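PDB 5VIP: MdcD from Pseudomonas aeruginosa, which probably serves as the beta subunit of biotin-independent malonate decarboxylase, a carboxyltransferase-type subunit thought to take part in releasing carbon dioxide from malonyl thioester. Local coordinates for residues B[97-100]-B[101-104]; B[182-185]-B[186-190]; B[250-253]-B[254-257]. All blocks are in the same frame, centred on the assembly; numbering follows the deposited sequence.

Contact 1 (B[97-100]-B[101-104]); sequences LELA and AEDN
The amide of N104 folds back over the carbonyl of A100, one turn earlier in the same helix. Both segments belong to helix 87-105, the helical arm of a beta-alpha-beta unit with strands 69-76 and 111-115, in a crotonase-like carboxyltransferase fold. N104 ND2 donates to A100 O at 2.9 Å. The backbone N of N104 donates to the same atom, A100 O, at 3.1 Å, in the regular helical bond. The two donors reach A100 O from opposite faces of the carbonyl plane. ND2 sits well above that plane, 42° out of it, while the oxygen lies close to the plane of the N104 amide. The first torsion helps: CG stands beside the backbone N (chi1 -84°), from where the amide can turn back along the helix. ND2 also bonds to T110 O, and L143 of helix 126-143 packs on N104. The last turn is thereby tied to the chain that leads into strand 111-115.

The helix is otherwise held by i to i+4 bonds. A101 N meets L97 O, E102 N meets E98 O, and D103 N meets L99 O. Towards helix 126-143, L97 packs on A139 and I140. Another face meets a different protein chain. E98 and E102 each form a salt bridge with a basic side chain of that other chain, and L99 packs on an aromatic side chain there. D103 OD2 bonds to T110 OG1 and also to an aromatic side chain of that other protein. L99 and E102 run side by side and point the same way. E102 is extended, with CG anti to the backbone N (chi1 -172°). E102 OE2 comes to rest 4.1 Å from L99 CD2.

Contact 2 (B[182-185]-B[186-190]); sequences GLNG and PQVIE
I189 reaches back from the first turn of helix 186-193 over N184 and G185, the loop residues just before the helix. I189 CB lies 3.6 Å from G185 O. I189 CG1 comes closer, 3.3 Å from G185 O, and also touches N184 CB. At the tip, I189 CD1 rests 3.6 Å from N184 O. CG1 stands beside the backbone N (chi1 -74°), and the chain then runs on extended. This carries the methyl back to the loop residue. The backbone of I189 uses the same oxygen: I189 N donates to G185 O at 3.1 Å, with an N-H...O angle of 151°. That bond closes the first helical turn.

G185 is the N-cap residue, and P186 is the first residue of the helix. Proline suits this place. Its ring nitrogen has no hydrogen to give, and a first-turn residue needs none for the helical bonds. P186 O accepts from E190 N, which continues the turn.

V188 packs on the same two loop residues. V188 CG1 lies 3.6 Å from N184 CB and 3.4 Å from G185 O. With chi1 at 80°, CG1 falls between the backbone N and the carbonyl carbon, and from there it meets the loop. N184 CB touches both V188 CG1 and I189 CG1, which meet it from the helix side. The N184 amide is engaged by another protein chain, where OD1 bonds to a polar side chain. Before it, L183 packs on S164 and I165 of helix 162-169.

The two successive loop carbonyls differ. G185 O accepts a backbone N-H, whereas N184 O is buried near the I189 methyl with no partner in the model. This probably costs some stability, which the apolar packing and the bond to G185 O would have to offset.

Contact 3 (B[250-253]-B[254-257]); sequences CRRA and EDYL
R252 is the N-cap residue of helix 253-261, and its carbonyl and its side chain both meet Y256. R252 O accepts from Y256 N at 2.9 Å, nearly in line with the C=O bond. R252 O also lies 3.1 Å from Y256 CD2. R252 CB rests 3.7 Å from Y256 CE2. The chain bends at chi2 and chi3, and R252 NH2 approaches Y256 OH to 3.5 Å. R252 NH1 makes a weak hydrogen bond to R247 O. The guanidinium and ring planes are only 18° apart, yet the two side chains cross at a slant. R252 CB also touches D255 OD2 at 3.7 Å, while the salt bridge of that carboxylate is with R247. An aromatic side chain of another protein chain stacks on Y256.

A253 follows. Its backbone N lies near the plane of the Y256 ring, at the edge, and is buried with no partner in the model. A253 O takes L257 N at 2.8 Å, and the CB and CG of L257 lean on the same oxygen.

The contact lies at the chain surface, where the loop after helix 229-242 turns into helix 253-261, the last modelled helix.

How the contacts relate
The three contacts are local and follow one another along the chain, with no nesting and no crossing. Contact 1 comes first, in the last turns of helix 87-105, the helical arm between strands 69-76 and 111-115. Contact 2 joins the end of strand 181-182 to helix 186-193 and closes that helix's opening turn. Contact 3 joins the loop after helix 229-242 to helix 253-261. Contacts 1 and 2 lie on opposite sides of the chain's centre, their own centres 33 Å apart. Contact 3 touches neither of them. Each contact borders another protein chain of the assembly.

Contact 1 (B[97-100]-B[101-104])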
loop_
_atom_site.group_PDB
_atom_site.type_symbol
_atom_site.label_atom_id
_atom_site.label_comp_id
_atom_site.label_asym_id
_atom_site.label_seq_id
_atom_site.Cartn_x
_atom_site.Cartn_y
_atom_site.Cartn_z
ATOM N N LEU B 97 -9.561 7.241 8.728
ATOM C CA LEU B 97 -10.015 7.182 7.340
ATOM C C LEU B 97 -11.272 6.339 7.194
ATOM O O LEU B 97 -12.160 6.666 6.405
ATOM C CB LEU B 97 -8.896 6.631 6.446
ATOM C CG LEU B 97 -7.738 7.609 6.209
ATOM C CD1 LEU B 97 -6.458 6.883 5.805
ATOM C CD2 LEU B 97 -8.141 8.594 5.121
ATOM N N GLU B 98 -11.339 5.237 7.931
ATOM C CA GLU B 98 -12.524 4.381 7.895
ATOM C C GLU B 98 -13.775 5.098 8.404
ATOM O O GLU B 98 -14.856 4.961 7.835
ATOM C CB GLU B 98 -12.276 3.108 8.716
ATOM C CG GLU B 98 -11.258 2.172 8.065
ATOM C CD GLU B 98 -10.658 1.157 9.035
ATOM O OE1 GLU B 98 -11.083 1.118 10.208
ATOM O OE2 GLU B 98 -9.751 0.405 8.617
ATOM N N LEU B 99 -13.636 5.856 9.484
ATOM C CA LEU B 99 -14.785 6.579 10.023
ATOM C C LEU B 99 -15.203 7.717 9.085
ATOM O O LEU B 99 -16.377 8.078 9.020
ATOM C CB LEU B 99 -14.477 7.110 11.430
ATOM C CG LEU B 99 -14.471 6.021 12.522
ATOM C CD1 LEU B 99 -14.028 6.587 13.873
ATOM C CD2 LEU B 99 -15.849 5.384 12.650
ATOM N N ALA B 100 -14.253 8.286 8.353
ATOM C CA ALA B 100 -14.609 9.336 7.395
ATOM C C ALA B 100 -15.427 8.741 6.258
ATOM O O ALA B 100 -16.375 9.358 5.782
ATOM C CB ALA B 100 -13.372 10.033 6.851
ATOM N N ALA B 101 -15.065 7.540 5.826
ATOM C CA ALA B 101 -15.847 6.873 4.786
ATOM C C ALA B 101 -17.255 6.571 5.316
ATOM O O ALA B 101 -18.249 6.769 4.619
ATOM C CB ALA B 101 -15.150 5.598 4.328
ATOM N N GLU B 102 -17.332 6.101 6.560
ATOM C CA GLU B 102 -18.621 5.813 7.193
ATOM C C GLU B 102 -19.497 7.075 7.259
ATOM O O GLU B 102 -20.692 7.027 6.946
ATOM C CB GLU B 102 -18.386 5.217 8.584
ATOM C CG GLU B 102 -19.613 4.685 9.287
ATOM C CD GLU B 102 -19.241 3.774 10.453
ATOM O OE1 GLU B 102 -19.944 3.806 11.484
ATOM O OE2 GLU B 102 -18.240 3.028 10.335
ATOM N N ASP B 103 -18.897 8.202 7.642
ATOM C CA ASP B 103 -19.585 9.494 7.628
ATOM C C ASP B 103 -20.215 9.758 6.263
ATOM O O ASP B 103 -21.389 10.112 6.161
ATOM C CB ASP B 103 -18.615 10.645 7.966
ATOM C CG ASP B 103 -18.574 10.975 9.444
ATOM O OD1 ASP B 103 -19.408 10.438 10.204
ATOM O OD2 ASP B 103 -17.708 11.789 9.851
ATOM N N ASN B 104 -19.426 9.589 5.211
ATOM C CA ASN B 104 -19.902 9.891 3.867
ATOM C C ASN B 104 -21.055 8.981 3.456
ATOM O O ASN B 104 -21.988 9.433 2.785
ATOM C CB ASN B 104 -18.752 9.802 2.855
ATOM C CG ASN B 104 -17.949 11.088 2.794
ATOM O OD1 ASN B 104 -18.306 12.014 2.067
ATOM N ND2 ASN B 104 -16.882 11.166 3.585
#

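Contact 2 (B[182-185]-B[186-190])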
loop_
_atom_site.group_PDB
_atom_site.type_symbol
_atom_site.label_atom_id
_atom_site.label_comp_id
_atom_site.label_asym_id
_atom_site.label_seq_id
_atom_site.Cartn_x
_atom_site.Cartn_y
_atom_site.Cartn_z
ATOM N N GLY B 182 9.198 9.145 -1.982
ATOM C CA GLY B 182 9.660 8.023 -2.778
ATOM C C GLY B 182 9.417 6.709 -2.076
ATOM O O GLY B 182 9.048 6.683 -0.905
ATOM N N LEU B 183 9.632 5.613 -2.791
ATOM C CA LEU B 183 9.389 4.307 -2.213
ATOM C C LEU B 183 10.556 3.892 -1.313
ATOM O O LEU B 183 10.366 3.565 -0.138
ATOM C CB LEU B 183 9.159 3.281 -3.314
ATOM C CG LEU B 183 8.829 1.863 -2.839
ATOM C CD1 LEU B 183 7.629 1.875 -1.903
ATOM C CD2 LEU B 183 8.572 0.978 -4.044
ATOM N N ASN B 184 11.761 3.944 -1.868
ATOM C CA ASN B 184 12.975 3.544 -1.156
ATOM C C ASN B 184 13.852 4.732 -0.761
ATOM O O ASN B 184 14.111 5.609 -1.581
ATOM C CB ASN B 184 13.783 2.581 -2.030
ATOM C CG ASN B 184 12.998 1.334 -2.393
ATOM O OD1 ASN B 184 12.439 0.672 -1.521
ATOM N ND2 ASN B 184 12.929 1.024 -3.686
ATOM N N GLY B 185 14.328 4.742 0.482
ATOM C CA GLY B 185 15.205 5.807 0.948
ATOM C C GLY B 185 16.585 5.746 0.312
ATOM O O GLY B 185 16.933 4.750 -0.325
ATOM N N PRO B 186 17.389 6.810 0.488
ATOM C CA PRO B 186 18.734 6.905 -0.099
ATOM C C PRO B 186 19.634 5.749 0.315
ATOM O O PRO B 186 20.336 5.162 -0.524
ATOM C CB PRO B 186 19.279 8.225 0.462
ATOM C CG PRO B 186 18.072 8.994 0.871
ATOM C CD PRO B 186 17.072 7.976 1.327
ATOM N N GLN B 187 19.604 5.416 1.601
ATOM C CA GLN B 187 20.539 4.432 2.116
ATOM C C GLN B 187 20.243 3.048 1.564
ATOM O O GLN B 187 21.159 2.342 1.143
ATOM C CB GLN B 187 20.530 4.390 3.645
ATOM C CG GLN B 187 21.813 3.774 4.189
ATOM C CD GLN B 187 21.751 3.448 5.658
ATOM O OE1 GLN B 187 20.714 3.614 6.303
ATOM N NE2 GLN B 187 22.874 2.983 6.205
ATOM N N VAL B 188 18.971 2.659 1.554
ATOM C CA VAL B 188 18.621 1.325 1.071
ATOM C C VAL B 188 18.832 1.230 -0.445
ATOM O O VAL B 188 19.126 0.149 -0.953
ATOM C CB VAL B 188 17.166 0.931 1.432
ATOM C CG1 VAL B 188 16.180 1.563 0.481
ATOM C CG2 VAL B 188 17.008 -0.584 1.416
ATOM N N ILE B 189 18.719 2.346 -1.163
ATOM C CA ILE B 189 19.010 2.336 -2.602
ATOM C C ILE B 189 20.497 2.045 -2.838
ATOM O O ILE B 189 20.842 1.112 -3.563
ATOM C CB ILE B 189 18.629 3.662 -3.295
ATOM C CG1 ILE B 189 17.108 3.769 -3.443
ATOM C CG2 ILE B 189 19.244 3.737 -4.692
ATOM C CD1 ILE B 189 16.651 5.067 -4.052
ATOM N N GLU B 190 21.368 2.825 -2.198
ATOM C CA GLU B 190 22.815 2.646 -2.335
ATOM C C GLU B 190 23.298 1.263 -1.893
ATOM O O GLU B 190 24.219 0.705 -2.490
ATOM C CB GLU B 190 23.551 3.724 -1.536
ATOM C CG GLU B 190 23.353 5.135 -2.069
ATOM C CD GLU B 190 24.038 6.181 -1.210
ATOM O OE1 GLU B 190 24.501 5.834 -0.104
ATOM O OE2 GLU B 190 24.109 7.352 -1.641
#

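Contact 3 (B[250-253]-B[254-257])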
loop_
_atom_site.group_PDB
_atom_site.type_symbol
_atom_site.label_atom_id
_atom_site.label_comp_id
_atom_site.label_asym_id
_atom_site.label_seq_id
_atom_site.Cartn_x
_atom_site.Cartn_y
_atom_site.Cartn_z
ATOM N N CYS B 250 -3.582 7.098 -10.731
ATOM C CA CYS B 250 -3.792 5.650 -10.551
ATOM C C CYS B 250 -4.630 5.006 -11.659
ATOM O O CYS B 250 -4.574 3.791 -11.872
ATOM C CB CYS B 250 -4.473 5.370 -9.202
ATOM S SG CYS B 250 -3.359 5.445 -7.807
ATOM N N ARG B 251 -5.420 5.820 -12.349
ATOM C CA ARG B 251 -6.279 5.317 -13.416
ATOM C C ARG B 251 -5.621 5.421 -14.784
ATOM O O ARG B 251 -6.289 5.274 -15.803
ATOM C CB ARG B 251 -7.597 6.081 -13.444
ATOM C CG ARG B 251 -8.365 6.054 -12.133
ATOM C CD ARG B 251 -9.009 4.698 -11.872
ATOM N NE ARG B 251 -10.339 4.884 -11.299
ATOM C CZ ARG B 251 -11.468 4.538 -11.904
ATOM N NH1 ARG B 251 -11.428 3.950 -13.093
ATOM N NH2 ARG B 251 -12.634 4.756 -11.311
ATOM N N ARG B 252 -4.318 5.681 -14.818
ATOM C CA ARG B 252 -3.655 5.932 -16.092
ATOM C C ARG B 252 -2.616 4.871 -16.435
ATOM O O ARG B 252 -1.630 5.160 -17.109
ATOM C CB ARG B 252 -3.005 7.314 -16.077
ATOM C CG ARG B 252 -3.967 8.414 -15.690
ATOM C CD ARG B 252 -3.617 9.711 -16.365
ATOM N NE ARG B 252 -2.416 10.339 -15.825
ATOM C CZ ARG B 252 -2.432 11.378 -14.992
ATOM N NH1 ARG B 252 -3.590 11.896 -14.587
ATOM N NH2 ARG B 252 -1.292 11.908 -14.563
ATOM N N ALA B 253 -2.852 3.646 -15.981
ATOM C CA ALA B 253 -1.885 2.563 -16.148
ATOM C C ALA B 253 -1.493 2.337 -17.612
ATOM O O ALA B 253 -0.305 2.200 -17.924
ATOM C CB ALA B 253 -2.435 1.263 -15.540
ATOM N N GLU B 254 -2.477 2.301 -18.509
ATOM C CA GLU B 254 -2.182 2.026 -19.913
ATOM C C GLU B 254 -1.315 3.135 -20.495
ATOM O O GLU B 254 -0.437 2.881 -21.319
ATOM C CB GLU B 254 -3.467 1.868 -20.737
ATOM C CG GLU B 254 -4.480 2.991 -20.551
ATOM C CD GLU B 254 -5.255 3.311 -21.827
ATOM O OE1 GLU B 254 -5.482 2.389 -22.643
ATOM O OE2 GLU B 254 -5.631 4.490 -22.012
ATOM N N ASP B 255 -1.549 4.363 -20.051
ATOM C CA ASP B 255 -0.756 5.498 -20.504
ATOM C C ASP B 255 0.668 5.463 -19.972
ATOM O O ASP B 255 1.608 5.761 -20.709
ATOM C CB ASP B 255 -1.418 6.809 -20.092
ATOM C CG ASP B 255 -2.842 6.905 -20.575
ATOM O OD1 ASP B 255 -3.060 6.892 -21.806
ATOM O OD2 ASP B 255 -3.749 6.964 -19.717
ATOM N N TYR B 256 0.828 5.135 -18.690
ATOM C CA TYR B 256 2.164 5.026 -18.113
ATOM C C TYR B 256 2.924 3.891 -18.796
ATOM O O TYR B 256 4.113 4.016 -19.077
ATOM C CB TYR B 256 2.102 4.800 -16.595
ATOM C CG TYR B 256 1.863 6.074 -15.806
ATOM C CD1 TYR B 256 2.892 6.984 -15.602
ATOM C CD2 TYR B 256 0.613 6.363 -15.265
ATOM C CE1 TYR B 256 2.682 8.157 -14.889
ATOM C CE2 TYR B 256 0.394 7.533 -14.554
ATOM C CZ TYR B 256 1.431 8.425 -14.371
ATOM O OH TYR B 256 1.231 9.585 -13.654
ATOM N N LEU B 257 2.229 2.791 -19.064
ATOM C CA LEU B 257 2.841 1.647 -19.730
ATOM C C LEU B 257 3.315 2.011 -21.137
ATOM O O LEU B 257 4.409 1.628 -21.537
ATOM C CB LEU B 257 1.863 0.479 -19.782
ATOM C CG LEU B 257 1.819 -0.364 -18.507
ATOM C CD1 LEU B 257 0.610 -1.276 -18.520
ATOM C CD2 LEU B 257 3.094 -1.169 -18.379
#